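Local structure of glycoside hydrolase, GH17 family (Formosa sp. Hel1_33_131, 6FCG) at residues T39-L44 and D204-S209; P66-L71 and T96-K101; R84-Y89 and M115-G120; A102-K107 and F157-K162. The protein probably hydrolyses internal beta-1,3-glucosidic bonds of laminarin, as an endo-acting laminarinase of glycoside hydrolase family 17. All blocks are in the same frame, centred on the assembly; numbering follows the deposited sequence.

In the fold
Near the N terminus, 39-44 pairs with 204-209 in interaction 1. This closes the longest loop, and the other three contacts nest inside it. Next, 66-71 meets 96-101 in interaction 2, which packs helix 68-80 on helix 95-109. Interaction 3 begins inside that loop, at 84-89, and closes outside it, at 115-120, so interactions 2 and 3 cross. It pairs two neighbouring strands of the barrel. Interaction 4 runs from 102-107 to 157-162. It crosses interaction 3 and follows interaction 2 in series. Helix 95-109 serves interactions 2 and 4. Interactions 1, 3 and 4 all reach the main parallel sheet, consistent with the TIM-barrel fold of the family.

Interaction 1. Residues T39-L44 and D204-S209; sequences TAKDIL and DLWITS
Ala40, Lys41 and Leu44 pack against Trp206. The short helix 40-43 lies over one face of the indole. Ala40 CB sits 3.6 Å above the ring plane, offset toward the rim, and is 3.8 Å from Trp206 CB. The backbone N of Lys41 stands over the ring centre. Lys41 CB lies 3.7 Å from Trp206 CZ2. Its CG is anti to the backbone N (chi1 -166°), and bends farther out turn the rest of the chain away from the tryptophan. Leu44 CD1 approaches obliquely, 3.7 Å from Trp206 CE3, as the two side chains run antiparallel past each other. At the other end, Thr39 OG1 comes up to Asp204 CB. The start of the helix is tied within itself: Thr39 N donates to Asp42 OD2 (3.1 Å). Strand 206-212 bonds through its backbone to strand 161-168, which fixes the base of the tryptophan. A serine in place of Trp206 would probably leave Ala40 and Leu44 without their apolar partner and open a gap beneath the helix. The chemistry is mainly van der Waals, without hydrogen bonds between the segments, so the short helix is held to the strand here by apolar packing on the indole.

Interaction 2. Residues P66-L71 and T96-K101; sequences PSIEEL and TSNILK
Ile68 and Leu71, in the first turn of helix 68-80, come up to Asn98 and Ile99 on helix 95-109, with CA atoms 6.0 Å apart for Ile68 and Asn98 and 6.3 Å apart for Leu71 and Ile99. Leu71 points at the other helix. Its CG lies anti to the carbonyl carbon (chi1 -61°), and its CD1 branch rests 3.5 Å from Asn98 CB. The same CD1 is 4.0 Å from Ile99 CG1, where the two side chains cross at about a right angle. Ile68 reaches across with its longer branch. Its CG1 lies 4.0 Å from the backbone O of Asn98, and its CD1 is near the amide OD1 of that residue. Lys101 borders this patch with its CB, while its amine leads away. The start of helix 68-80 is fixed by a capping box. Glu70 N donates to Ser67 OG (3.1 Å), and Ser67 N donates back to Glu70 OE1 (2.9 Å). The two helices are neighbours outside the barrel. Leu71 and Ile99 both touch Tyr54, and Leu71 also meets Ala102 one turn on. On the inner side of helix 95-109, Thr96, Ile99 and Leu100 rest on Met117 of strand 116-121.

Interaction 3. Residues R84-Y89 and M115-G120; sequences RILRTY and MYMMVG
Ile85, Leu86 and Arg87 pair in parallel with Tyr116, Met117 and Met118, and here the contact is tight. Tyr116 N donates to Arg84 O, and Leu86 N to Tyr116 O, both at 2.8 Å. Met118 N meets Leu86 O at 2.7 Å, almost straight at 175°. Between these bonds, CA-H groups of Ile85 and Met117 touch the carbonyl oxygens opposite. On one face, Arg87 and Met118 run alongside each other in one direction. Both chains are extended, and Met118 SD sits 3.5 Å from Arg87 CG. Ile85 CG1 packs beside Tyr116 CB on this face too. On the other face, Leu86 CG sits between its backbone N and carbonyl carbon (chi1 46°), which spreads the two branches: CD1 meets Met117 CE (3.8 Å), and CD2 meets the sulfur of Met115 (4.0 Å).

The pairing weakens at Thr88, whose N makes a weak bond to Met118 O (3.1 Å, 134°). The solvent side is at Arg84. Its side chain is partly exposed, with the guanidinium directed to His79 O and, by a long weak ion pair, to Glu114. The strands belong to a beta-alpha-beta unit with helix 95-109, which packs on Met115 and Met117. The opposite face looks into the barrel. There Arg87 bonds to Glu305 and Asn168, and Met118 reaches Thr208 of strand 206-212.

Interaction 4. Residues A102-K107 and F157-K162; sequences AIRELK and FPDIVK
Ile103 and Arg104, on helix 95-109, face Ile160 and Phe157 in the turn that leads into strand 161-168, with CA atoms 8.0 Å apart for Ile103 and Ile160 and 8.2 Å apart for Arg104 and Phe157. The turn is closed by Phe157 O, which accepts from both Ile160 N and Val161 N. Side chains bridge the gap. Arg104 runs out extended and then bends at chi3 (-76°), which brings one face of the guanidinium up to Phe157 CD2. The guanidinium and ring planes are 25° apart, and Phe157 CD2 sits 3.3 Å above the plane of the Arg104 guanidinium, toward its rim. Asp159 comes to the edge of the same group, its carboxylate turned only 10° from the guanidinium plane. Arg104 NH1 gives OD1 of Asp159 a weak hydrogen bond of 3.3 Å. Lys107 approaches Asp159 from the opposite direction and binds OD2 through NZ at 2.9 Å, on the anti side of the carboxylate. One carboxylate thus joins two positive charges in a salt-bridge network. An alanine at Asp159 would probably leave Arg104 and Lys107 without their shared anion and let the guanidinium turn more freely. Beneath the charges lies an apolar layer, with Ile103 CG2 3.7 Å from Ile160 CD1. This layer continues inward, for both isoleucines touch Met117 of strand 116-121. Ile103 also meets Met75 of helix 68-80. Phe157 and Ile160 pack on Leu100, so these two side chains bring the turn against helix 95-109.

Interaction 1. Residues T39-L44 and D204-S209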
loop_
_atom_site.group_PDB
_atom_site.type_symbol
_atom_site.label_atom_id
_atom_site.label_comp_id
_atom_site.label_asym_id
_atom_site.label_seq_id
_atom_site.Cartn_x
_atom_site.Cartn_y
_atom_site.Cartn_z
ATOM N N THR A 39 -7.277 25.431 51.266
ATOM C CA THR A 39 -8.353 25.709 50.240
ATOM C C THR A 39 -7.923 25.569 48.752
ATOM O O THR A 39 -6.724 25.598 48.443
ATOM C CB THR A 39 -8.920 27.112 50.544
ATOM O OG1 THR A 39 -10.250 26.977 51.011
ATOM C CG2 THR A 39 -8.937 28.072 49.390
ATOM N N ALA A 40 -8.871 25.422 47.823
ATOM C CA ALA A 40 -8.514 25.298 46.382
ATOM C C ALA A 40 -7.720 26.484 45.833
ATOM O O ALA A 40 -6.730 26.306 45.123
ATOM C CB ALA A 40 -9.752 25.097 45.543
ATOM N N LYS A 41 -8.148 27.686 46.198
ATOM C CA LYS A 41 -7.382 28.915 45.952
ATOM C C LYS A 41 -5.907 28.872 46.422
ATOM O O LYS A 41 -5.050 29.424 45.776
ATOM C CB LYS A 41 -8.112 30.116 46.574
ATOM C CG LYS A 41 -7.606 31.482 46.120
ATOM C CD LYS A 41 -8.553 32.605 46.566
ATOM C CE LYS A 41 -7.829 33.760 47.272
ATOM N NZ LYS A 41 -7.341 34.764 46.293
ATOM N N ASP A 42 -5.614 28.212 47.537
ATOM C CA ASP A 42 -4.230 28.081 48.024
ATOM C C ASP A 42 -3.436 27.034 47.245
ATOM O O ASP A 42 -2.235 27.149 47.092
ATOM C CB ASP A 42 -4.203 27.679 49.519
ATOM C CG ASP A 42 -4.985 28.639 50.429
ATOM O OD1 ASP A 42 -4.807 29.882 50.296
ATOM O OD2 ASP A 42 -5.745 28.134 51.312
ATOM N N ILE A 43 -4.118 25.980 46.823
ATOM C CA ILE A 43 -3.491 24.785 46.261
ATOM C C ILE A 43 -3.188 24.901 44.759
ATOM O O ILE A 43 -2.109 24.523 44.288
ATOM C CB ILE A 43 -4.422 23.572 46.487
ATOM C CG1 ILE A 43 -4.418 23.222 47.963
ATOM C CG2 ILE A 43 -3.980 22.358 45.664
ATOM C CD1 ILE A 43 -5.494 22.232 48.338
ATOM N N LEU A 44 -4.173 25.378 44.004
ATOM C CA LEU A 44 -4.047 25.393 42.574
ATOM C C LEU A 44 -3.033 26.452 42.167
ATOM O O LEU A 44 -3.076 27.590 42.643
ATOM C CB LEU A 44 -5.395 25.618 41.906
ATOM C CG LEU A 44 -6.448 24.525 42.139
ATOM C CD1 LEU A 44 -7.779 24.933 41.518
ATOM C CD2 LEU A 44 -6.007 23.188 41.600
ATOM N N ASP A 204 -15.554 28.003 50.077
ATOM C CA ASP A 204 -14.223 27.851 49.477
ATOM C C ASP A 204 -14.038 26.680 48.486
ATOM O O ASP A 204 -12.956 26.530 47.900
ATOM C CB ASP A 204 -13.192 27.714 50.587
ATOM C CG ASP A 204 -13.041 28.986 51.415
ATOM O OD1 ASP A 204 -12.915 30.081 50.824
ATOM O OD2 ASP A 204 -13.002 28.877 52.664
ATOM N N LEU A 205 -15.085 25.871 48.320
ATOM C CA LEU A 205 -15.113 24.782 47.356
ATOM C C LEU A 205 -15.217 25.354 45.969
ATOM O O LEU A 205 -16.104 26.160 45.700
ATOM C CB LEU A 205 -16.320 23.866 47.604
ATOM C CG LEU A 205 -16.482 22.661 46.694
ATOM C CD1 LEU A 205 -15.469 21.591 47.025
ATOM C CD2 LEU A 205 -17.872 22.094 46.798
ATOM N N TRP A 206 -14.294 24.985 45.103
ATOM C CA TRP A 206 -14.249 25.554 43.770
ATOM C C TRP A 206 -14.974 24.655 42.779
ATOM O O TRP A 206 -14.866 23.435 42.852
ATOM C CB TRP A 206 -12.788 25.845 43.361
ATOM C CG TRP A 206 -12.340 27.243 43.700
ATOM C CD1 TRP A 206 -12.937 28.100 44.571
ATOM C CD2 TRP A 206 -11.195 27.934 43.185
ATOM N NE1 TRP A 206 -12.243 29.278 44.632
ATOM C CE2 TRP A 206 -11.159 29.200 43.809
ATOM C CE3 TRP A 206 -10.194 27.603 42.277
ATOM C CZ2 TRP A 206 -10.185 30.141 43.536
ATOM C CZ3 TRP A 206 -9.204 28.535 42.006
ATOM C CH2 TRP A 206 -9.210 29.794 42.637
ATOM N N ILE A 207 -15.696 25.275 41.843
ATOM C CA ILE A 207 -16.445 24.552 40.831
ATOM C C ILE A 207 -15.859 24.848 39.474
ATOM O O ILE A 207 -15.506 25.983 39.175
ATOM C CB ILE A 207 -17.914 24.954 40.841
ATOM C CG1 ILE A 207 -18.477 24.941 42.270
ATOM C CG2 ILE A 207 -18.723 24.019 39.942
ATOM C CD1 ILE A 207 -18.438 23.587 42.969
ATOM N N THR A 208 -15.757 23.820 38.639
ATOM C CA THR A 208 -15.223 23.967 37.271
ATOM C C THR A 208 -15.872 22.964 36.358
ATOM O O THR A 208 -16.791 22.244 36.762
ATOM C CB THR A 208 -13.679 23.788 37.238
ATOM O OG1 THR A 208 -13.145 24.181 35.973
ATOM C CG2 THR A 208 -13.266 22.336 37.546
ATOM N N SER A 209 -15.413 22.953 35.110
ATOM C CA SER A 209 -15.650 21.856 34.178
ATOM C C SER A 209 -14.318 21.551 33.541
ATOM O O SER A 209 -13.560 22.459 33.260
ATOM C CB SER A 209 -16.662 22.240 33.115
ATOM O OG SER A 209 -16.996 21.127 32.303
#

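Interaction 2. Residues P66-L71 and T96-K101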
loop_
_atom_site.group_PDB
_atom_site.type_symbol
_atom_site.label_atom_id
_atom_site.label_comp_id
_atom_site.label_asym_id
_atom_site.label_seq_id
_atom_site.Cartn_x
_atom_site.Cartn_y
_atom_site.Cartn_z
ATOM N N PRO A 66 -10.454 -1.716 42.517
ATOM C CA PRO A 66 -9.384 -1.917 43.462
ATOM C C PRO A 66 -9.901 -1.778 44.904
ATOM O O PRO A 66 -10.853 -1.052 45.165
ATOM C CB PRO A 66 -8.406 -0.800 43.109
ATOM C CG PRO A 66 -9.280 0.305 42.632
ATOM C CD PRO A 66 -10.419 -0.373 41.921
ATOM N N SER A 67 -9.277 -2.502 45.815
ATOM C CA SER A 67 -9.612 -2.426 47.241
ATOM C C SER A 67 -9.026 -1.156 47.874
ATOM O O SER A 67 -8.097 -0.552 47.338
ATOM C CB SER A 67 -9.069 -3.672 47.970
ATOM O OG SER A 67 -7.655 -3.626 48.080
ATOM N N ILE A 68 -9.545 -0.806 49.037
ATOM C CA ILE A 68 -9.002 0.284 49.838
ATOM C C ILE A 68 -7.513 0.051 50.158
ATOM O O ILE A 68 -6.735 0.993 50.081
ATOM C CB ILE A 68 -9.876 0.531 51.117
ATOM C CG1 ILE A 68 -11.199 1.205 50.713
ATOM C CG2 ILE A 68 -9.181 1.428 52.127
ATOM C CD1 ILE A 68 -12.406 0.683 51.452
ATOM N N GLU A 69 -7.135 -1.192 50.465
ATOM C CA GLU A 69 -5.736 -1.587 50.738
ATOM C C GLU A 69 -4.874 -1.243 49.479
ATOM O O GLU A 69 -3.814 -0.583 49.588
ATOM C CB GLU A 69 -5.666 -3.154 51.218
ATOM C CG GLU A 69 -6.212 -3.397 52.658
ATOM C CD GLU A 69 -7.704 -3.786 52.762
ATOM O OE1 GLU A 69 -8.549 -3.132 52.093
ATOM O OE2 GLU A 69 -8.043 -4.708 53.571
ATOM N N GLU A 70 -5.362 -1.610 48.293
ATOM C CA GLU A 70 -4.660 -1.313 47.023
ATOM C C GLU A 70 -4.530 0.193 46.736
ATOM O O GLU A 70 -3.450 0.686 46.393
ATOM C CB GLU A 70 -5.316 -2.037 45.851
ATOM C CG GLU A 70 -5.106 -3.542 45.872
ATOM C CD GLU A 70 -5.937 -4.316 44.834
ATOM O OE1 GLU A 70 -7.066 -3.915 44.486
ATOM O OE2 GLU A 70 -5.453 -5.357 44.352
ATOM N N LEU A 71 -5.605 0.927 46.955
ATOM C CA LEU A 71 -5.564 2.373 46.788
ATOM C C LEU A 71 -4.588 3.069 47.737
ATOM O O LEU A 71 -3.953 4.049 47.348
ATOM C CB LEU A 71 -6.958 2.971 46.928
ATOM C CG LEU A 71 -7.994 2.473 45.893
ATOM C CD1 LEU A 71 -9.393 2.878 46.337
ATOM C CD2 LEU A 71 -7.676 2.974 44.498
ATOM N N THR A 96 -14.014 6.410 43.300
ATOM C CA THR A 96 -13.688 7.718 43.847
ATOM C C THR A 96 -13.949 7.763 45.337
ATOM O O THR A 96 -13.176 8.315 46.097
ATOM C CB THR A 96 -14.510 8.793 43.137
ATOM O OG1 THR A 96 -14.062 8.861 41.774
ATOM C CG2 THR A 96 -14.404 10.163 43.825
ATOM N N SER A 97 -15.099 7.235 45.724
ATOM C CA SER A 97 -15.493 7.089 47.109
ATOM C C SER A 97 -14.454 6.280 47.883
ATOM O O SER A 97 -14.099 6.613 49.014
ATOM C CB SER A 97 -16.885 6.432 47.152
ATOM O OG SER A 97 -17.228 5.998 48.437
ATOM N N ASN A 98 -13.967 5.210 47.290
ATOM C CA ASN A 98 -12.945 4.407 47.950
ATOM C C ASN A 98 -11.598 5.127 48.077
ATOM O O ASN A 98 -10.875 4.877 49.046
ATOM C CB ASN A 98 -12.785 3.051 47.276
ATOM C CG ASN A 98 -14.017 2.187 47.448
ATOM O OD1 ASN A 98 -14.708 2.263 48.460
ATOM N ND2 ASN A 98 -14.273 1.347 46.491
ATOM N N ILE A 99 -11.277 6.027 47.147
ATOM C CA ILE A 99 -10.040 6.787 47.248
ATOM C C ILE A 99 -10.141 7.719 48.447
ATOM O O ILE A 99 -9.204 7.846 49.228
ATOM C CB ILE A 99 -9.732 7.557 45.968
ATOM C CG1 ILE A 99 -9.488 6.543 44.829
ATOM C CG2 ILE A 99 -8.483 8.419 46.127
ATOM C CD1 ILE A 99 -9.479 7.138 43.441
ATOM N N LEU A 100 -11.292 8.350 48.603
ATOM C CA LEU A 100 -11.523 9.220 49.754
ATOM C C LEU A 100 -11.418 8.435 51.056
ATOM O O LEU A 100 -10.766 8.911 51.994
ATOM C CB LEU A 100 -12.861 9.941 49.620
ATOM C CG LEU A 100 -12.918 10.983 48.496
ATOM C CD1 LEU A 100 -14.342 11.367 48.150
ATOM C CD2 LEU A 100 -12.113 12.238 48.850
ATOM N N LYS A 101 -11.977 7.220 51.103
ATOM C CA LYS A 101 -11.857 6.372 52.298
ATOM C C LYS A 101 -10.405 6.039 52.632
ATOM O O LYS A 101 -9.994 6.093 53.808
ATOM C CB LYS A 101 -12.682 5.076 52.173
ATOM C CG LYS A 101 -14.157 5.331 52.409
ATOM C CD LYS A 101 -15.076 4.161 52.077
ATOM C CE LYS A 101 -16.497 4.714 51.969
ATOM N NZ LYS A 101 -17.503 3.669 51.710
#

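Interaction 3. Residues R84-Y89 and M115-G120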
loop_
_atom_site.group_PDB
_atom_site.type_symbol
_atom_site.label_atom_id
_atom_site.label_comp_id
_atom_site.label_asym_id
_atom_site.label_seq_id
_atom_site.Cartn_x
_atom_site.Cartn_y
_atom_site.Cartn_z
ATOM N N ARG A 84 0.330 16.123 45.777
ATOM C CA ARG A 84 -0.598 16.500 46.853
ATOM C C ARG A 84 -2.038 16.680 46.445
ATOM O O ARG A 84 -2.904 16.875 47.300
ATOM C CB ARG A 84 -0.113 17.794 47.526
ATOM C CG ARG A 84 1.245 17.700 48.223
ATOM C CD ARG A 84 1.188 16.764 49.432
ATOM N NE ARG A 84 2.489 16.613 50.070
ATOM C CZ ARG A 84 3.376 15.656 49.815
ATOM N NH1 ARG A 84 3.145 14.697 48.913
ATOM N NH2 ARG A 84 4.523 15.663 50.482
ATOM N N ILE A 85 -2.329 16.672 45.153
ATOM C CA ILE A 85 -3.730 16.727 44.727
ATOM C C ILE A 85 -3.953 15.806 43.547
ATOM O O ILE A 85 -3.127 15.727 42.634
ATOM C CB ILE A 85 -4.212 18.182 44.478
ATOM C CG1 ILE A 85 -5.656 18.185 44.034
ATOM C CG2 ILE A 85 -3.330 18.903 43.462
ATOM C CD1 ILE A 85 -6.331 19.521 44.218
ATOM N N LEU A 86 -5.038 15.042 43.607
ATOM C CA LEU A 86 -5.383 14.188 42.492
ATOM C C LEU A 86 -6.765 14.472 41.941
ATOM O O LEU A 86 -7.572 15.151 42.554
ATOM C CB LEU A 86 -5.077 12.704 42.752
ATOM C CG LEU A 86 -5.492 12.113 44.051
ATOM C CD1 LEU A 86 -6.883 11.540 43.957
ATOM C CD2 LEU A 86 -4.579 10.984 44.443
ATOM N N ARG A 87 -6.968 13.972 40.728
ATOM C CA ARG A 87 -8.160 14.151 39.937
ATOM C C ARG A 87 -8.813 12.831 39.607
ATOM O O ARG A 87 -8.146 11.842 39.317
ATOM C CB ARG A 87 -7.741 14.740 38.617
ATOM C CG ARG A 87 -8.858 15.396 37.909
ATOM C CD ARG A 87 -8.507 15.745 36.487
ATOM N NE ARG A 87 -9.784 15.828 35.810
ATOM C CZ ARG A 87 -9.978 15.724 34.511
ATOM N NH1 ARG A 87 -8.952 15.602 33.661
ATOM N NH2 ARG A 87 -11.236 15.761 34.073
ATOM N N THR A 88 -10.120 12.867 39.541
ATOM C CA THR A 88 -10.973 11.697 39.410
ATOM C C THR A 88 -12.078 11.984 38.385
ATOM O O THR A 88 -12.332 13.166 38.057
ATOM C CB THR A 88 -11.493 11.371 40.830
ATOM O OG1 THR A 88 -10.887 10.145 41.278
ATOM C CG2 THR A 88 -13.022 11.308 40.912
ATOM N N TYR A 89 -12.718 10.945 37.855
ATOM C CA TYR A 89 -13.563 11.136 36.633
ATOM C C TYR A 89 -15.075 10.921 36.784
ATOM O O TYR A 89 -15.872 11.623 36.147
ATOM C CB TYR A 89 -13.010 10.293 35.476
ATOM C CG TYR A 89 -11.709 10.853 34.977
ATOM C CD1 TYR A 89 -10.510 10.502 35.584
ATOM C CD2 TYR A 89 -11.675 11.769 33.924
ATOM C CE1 TYR A 89 -9.307 11.062 35.169
ATOM C CE2 TYR A 89 -10.480 12.310 33.480
ATOM C CZ TYR A 89 -9.294 11.963 34.104
ATOM O OH TYR A 89 -8.098 12.478 33.675
ATOM N N MET A 115 -3.317 14.741 51.211
ATOM C CA MET A 115 -3.690 14.491 49.818
ATOM C C MET A 115 -5.037 15.131 49.605
ATOM O O MET A 115 -5.951 14.899 50.392
ATOM C CB MET A 115 -3.768 12.988 49.493
ATOM C CG MET A 115 -3.906 12.681 48.001
ATOM S SD MET A 115 -2.450 13.103 47.022
ATOM C CE MET A 115 -1.307 11.840 47.563
ATOM N N TYR A 116 -5.164 15.913 48.540
ATOM C CA TYR A 116 -6.424 16.561 48.178
ATOM C C TYR A 116 -6.983 16.012 46.892
ATOM O O TYR A 116 -6.286 15.330 46.139
ATOM C CB TYR A 116 -6.196 18.039 48.040
ATOM C CG TYR A 116 -5.636 18.614 49.304
ATOM C CD1 TYR A 116 -6.437 18.786 50.425
ATOM C CD2 TYR A 116 -4.296 18.943 49.398
ATOM C CE1 TYR A 116 -5.921 19.298 51.593
ATOM C CE2 TYR A 116 -3.770 19.469 50.563
ATOM C CZ TYR A 116 -4.585 19.657 51.654
ATOM O OH TYR A 116 -4.039 20.158 52.808
ATOM N N MET A 117 -8.261 16.269 46.661
ATOM C CA MET A 117 -8.967 15.707 45.509
ATOM C C MET A 117 -9.811 16.704 44.728
ATOM O O MET A 117 -10.541 17.500 45.304
ATOM C CB MET A 117 -9.851 14.554 45.938
ATOM C CG MET A 117 -10.449 13.783 44.761
ATOM S SD MET A 117 -11.214 12.160 45.125
ATOM C CE MET A 117 -9.994 11.426 46.194
ATOM N N MET A 118 -9.674 16.640 43.399
ATOM C CA MET A 118 -10.578 17.256 42.409
ATOM C C MET A 118 -11.530 16.163 41.976
ATOM O O MET A 118 -11.104 15.225 41.325
ATOM C CB MET A 118 -9.762 17.759 41.227
ATOM C CG MET A 118 -10.556 18.364 40.074
ATOM S SD MET A 118 -9.483 18.783 38.668
ATOM C CE MET A 118 -10.735 19.189 37.467
ATOM N N VAL A 119 -12.802 16.239 42.390
ATOM C CA VAL A 119 -13.775 15.170 42.127
ATOM C C VAL A 119 -14.537 15.455 40.862
ATOM O O VAL A 119 -15.146 16.500 40.713
ATOM C CB VAL A 119 -14.772 14.987 43.259
ATOM C CG1 VAL A 119 -15.877 14.019 42.865
ATOM C CG2 VAL A 119 -14.077 14.456 44.482
ATOM N N GLY A 120 -14.508 14.489 39.954
ATOM C CA GLY A 120 -15.217 14.558 38.688
ATOM C C GLY A 120 -16.591 13.955 38.788
ATOM O O GLY A 120 -16.764 12.813 39.232
#

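Interaction 4. Residues A102-K107 and F157-K162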
loop_
_atom_site.group_PDB
_atom_site.type_symbol
_atom_site.label_atom_id
_atom_site.label_comp_id
_atom_site.label_asym_id
_atom_site.label_seq_id
_atom_site.Cartn_x
_atom_site.Cartn_y
_atom_site.Cartn_z
ATOM N N ALA A 102 -9.664 5.730 51.584
ATOM C CA ALA A 102 -8.270 5.390 51.677
ATOM C C ALA A 102 -7.452 6.545 52.186
ATOM O O ALA A 102 -6.601 6.348 53.050
ATOM C CB ALA A 102 -7.740 4.954 50.319
ATOM N N ILE A 103 -7.697 7.738 51.650
ATOM C CA ILE A 103 -6.973 8.918 52.083
ATOM C C ILE A 103 -7.310 9.192 53.542
ATOM O O ILE A 103 -6.408 9.490 54.328
ATOM C CB ILE A 103 -7.270 10.150 51.201
ATOM C CG1 ILE A 103 -6.715 9.907 49.777
ATOM C CG2 ILE A 103 -6.657 11.425 51.775
ATOM C CD1 ILE A 103 -7.084 10.957 48.759
ATOM N N ARG A 104 -8.588 9.063 53.915
ATOM C CA ARG A 104 -8.996 9.276 55.303
ATOM C C ARG A 104 -8.269 8.325 56.247
ATOM O O ARG A 104 -7.696 8.786 57.245
ATOM C CB ARG A 104 -10.492 9.172 55.500
ATOM C CG ARG A 104 -10.888 9.438 56.946
ATOM C CD ARG A 104 -12.379 9.389 57.205
ATOM N NE ARG A 104 -13.273 10.499 56.800
ATOM C CZ ARG A 104 -12.988 11.799 56.589
ATOM N NH1 ARG A 104 -11.742 12.345 56.678
ATOM N NH2 ARG A 104 -14.015 12.584 56.247
ATOM N N GLU A 105 -8.231 7.033 55.929
ATOM C CA GLU A 105 -7.459 6.093 56.742
ATOM C C GLU A 105 -5.993 6.498 56.891
ATOM O O GLU A 105 -5.454 6.465 58.001
ATOM C CB GLU A 105 -7.531 4.671 56.201
ATOM C CG GLU A 105 -8.834 3.956 56.536
ATOM C CD GLU A 105 -8.823 2.486 56.125
ATOM O OE1 GLU A 105 -9.909 1.947 55.826
ATOM O OE2 GLU A 105 -7.727 1.864 56.093
ATOM N N LEU A 106 -5.349 6.899 55.791
ATOM C CA LEU A 106 -3.947 7.314 55.857
ATOM C C LEU A 106 -3.712 8.591 56.674
ATOM O O LEU A 106 -2.668 8.732 57.283
ATOM C CB LEU A 106 -3.320 7.505 54.480
ATOM C CG LEU A 106 -3.213 6.314 53.553
ATOM C CD1 LEU A 106 -3.144 6.761 52.115
ATOM C CD2 LEU A 106 -2.008 5.424 53.854
ATOM N N LYS A 107 -4.667 9.510 56.666
ATOM C CA LYS A 107 -4.580 10.710 57.495
ATOM C C LYS A 107 -4.775 10.412 59.005
ATOM O O LYS A 107 -4.189 11.096 59.835
ATOM C CB LYS A 107 -5.574 11.800 57.032
ATOM C CG LYS A 107 -5.330 12.259 55.607
ATOM C CD LYS A 107 -6.128 13.462 55.138
ATOM C CE LYS A 107 -6.432 14.531 56.158
ATOM N NZ LYS A 107 -6.887 15.746 55.444
ATOM N N PHE A 157 -16.309 14.477 53.093
ATOM C CA PHE A 157 -14.843 14.594 53.102
ATOM C C PHE A 157 -14.377 15.988 52.721
ATOM O O PHE A 157 -13.521 16.156 51.838
ATOM C CB PHE A 157 -14.194 13.591 52.144
ATOM C CG PHE A 157 -14.601 12.171 52.359
ATOM C CD1 PHE A 157 -15.703 11.649 51.716
ATOM C CD2 PHE A 157 -13.824 11.319 53.128
ATOM C CE1 PHE A 157 -16.064 10.312 51.859
ATOM C CE2 PHE A 157 -14.176 9.981 53.292
ATOM C CZ PHE A 157 -15.306 9.480 52.655
ATOM N N PRO A 158 -14.881 17.007 53.416
ATOM C CA PRO A 158 -14.529 18.408 53.037
ATOM C C PRO A 158 -13.047 18.770 53.266
ATOM O O PRO A 158 -12.575 19.753 52.729
ATOM C CB PRO A 158 -15.421 19.241 53.962
ATOM C CG PRO A 158 -15.483 18.410 55.202
ATOM C CD PRO A 158 -15.484 16.948 54.754
ATOM N N ASP A 159 -12.348 17.983 54.080
ATOM C CA ASP A 159 -10.927 18.183 54.335
ATOM C C ASP A 159 -10.039 17.716 53.172
ATOM O O ASP A 159 -8.836 18.008 53.158
ATOM C CB ASP A 159 -10.507 17.478 55.658
ATOM C CG ASP A 159 -10.731 15.914 55.648
ATOM O OD1 ASP A 159 -11.892 15.420 55.455
ATOM O OD2 ASP A 159 -9.725 15.183 55.892
ATOM N N ILE A 160 -10.609 16.912 52.265
ATOM C CA ILE A 160 -9.900 16.331 51.134
ATOM C C ILE A 160 -10.398 16.913 49.814
ATOM O O ILE A 160 -9.596 17.349 48.986
ATOM C CB ILE A 160 -10.075 14.804 51.118
ATOM C CG1 ILE A 160 -9.479 14.194 52.384
ATOM C CG2 ILE A 160 -9.395 14.184 49.887
ATOM C CD1 ILE A 160 -9.949 12.780 52.642
ATOM N N VAL A 161 -11.718 16.891 49.611
ATOM C CA VAL A 161 -12.345 17.373 48.371
ATOM C C VAL A 161 -12.290 18.902 48.308
ATOM O O VAL A 161 -12.953 19.580 49.092
ATOM C CB VAL A 161 -13.808 16.899 48.266
ATOM C CG1 VAL A 161 -14.494 17.497 47.050
ATOM C CG2 VAL A 161 -13.856 15.385 48.205
ATOM N N LYS A 162 -11.498 19.425 47.381
ATOM C CA LYS A 162 -11.367 20.868 47.181
ATOM C C LYS A 162 -11.987 21.419 45.905
ATOM O O LYS A 162 -12.116 22.628 45.779
ATOM C CB LYS A 162 -9.893 21.239 47.183
ATOM C CG LYS A 162 -9.185 20.834 48.447
ATOM C CD LYS A 162 -9.722 21.582 49.667
ATOM C CE LYS A 162 -9.449 20.834 50.961
ATOM N NZ LYS A 162 -10.301 21.411 52.015
#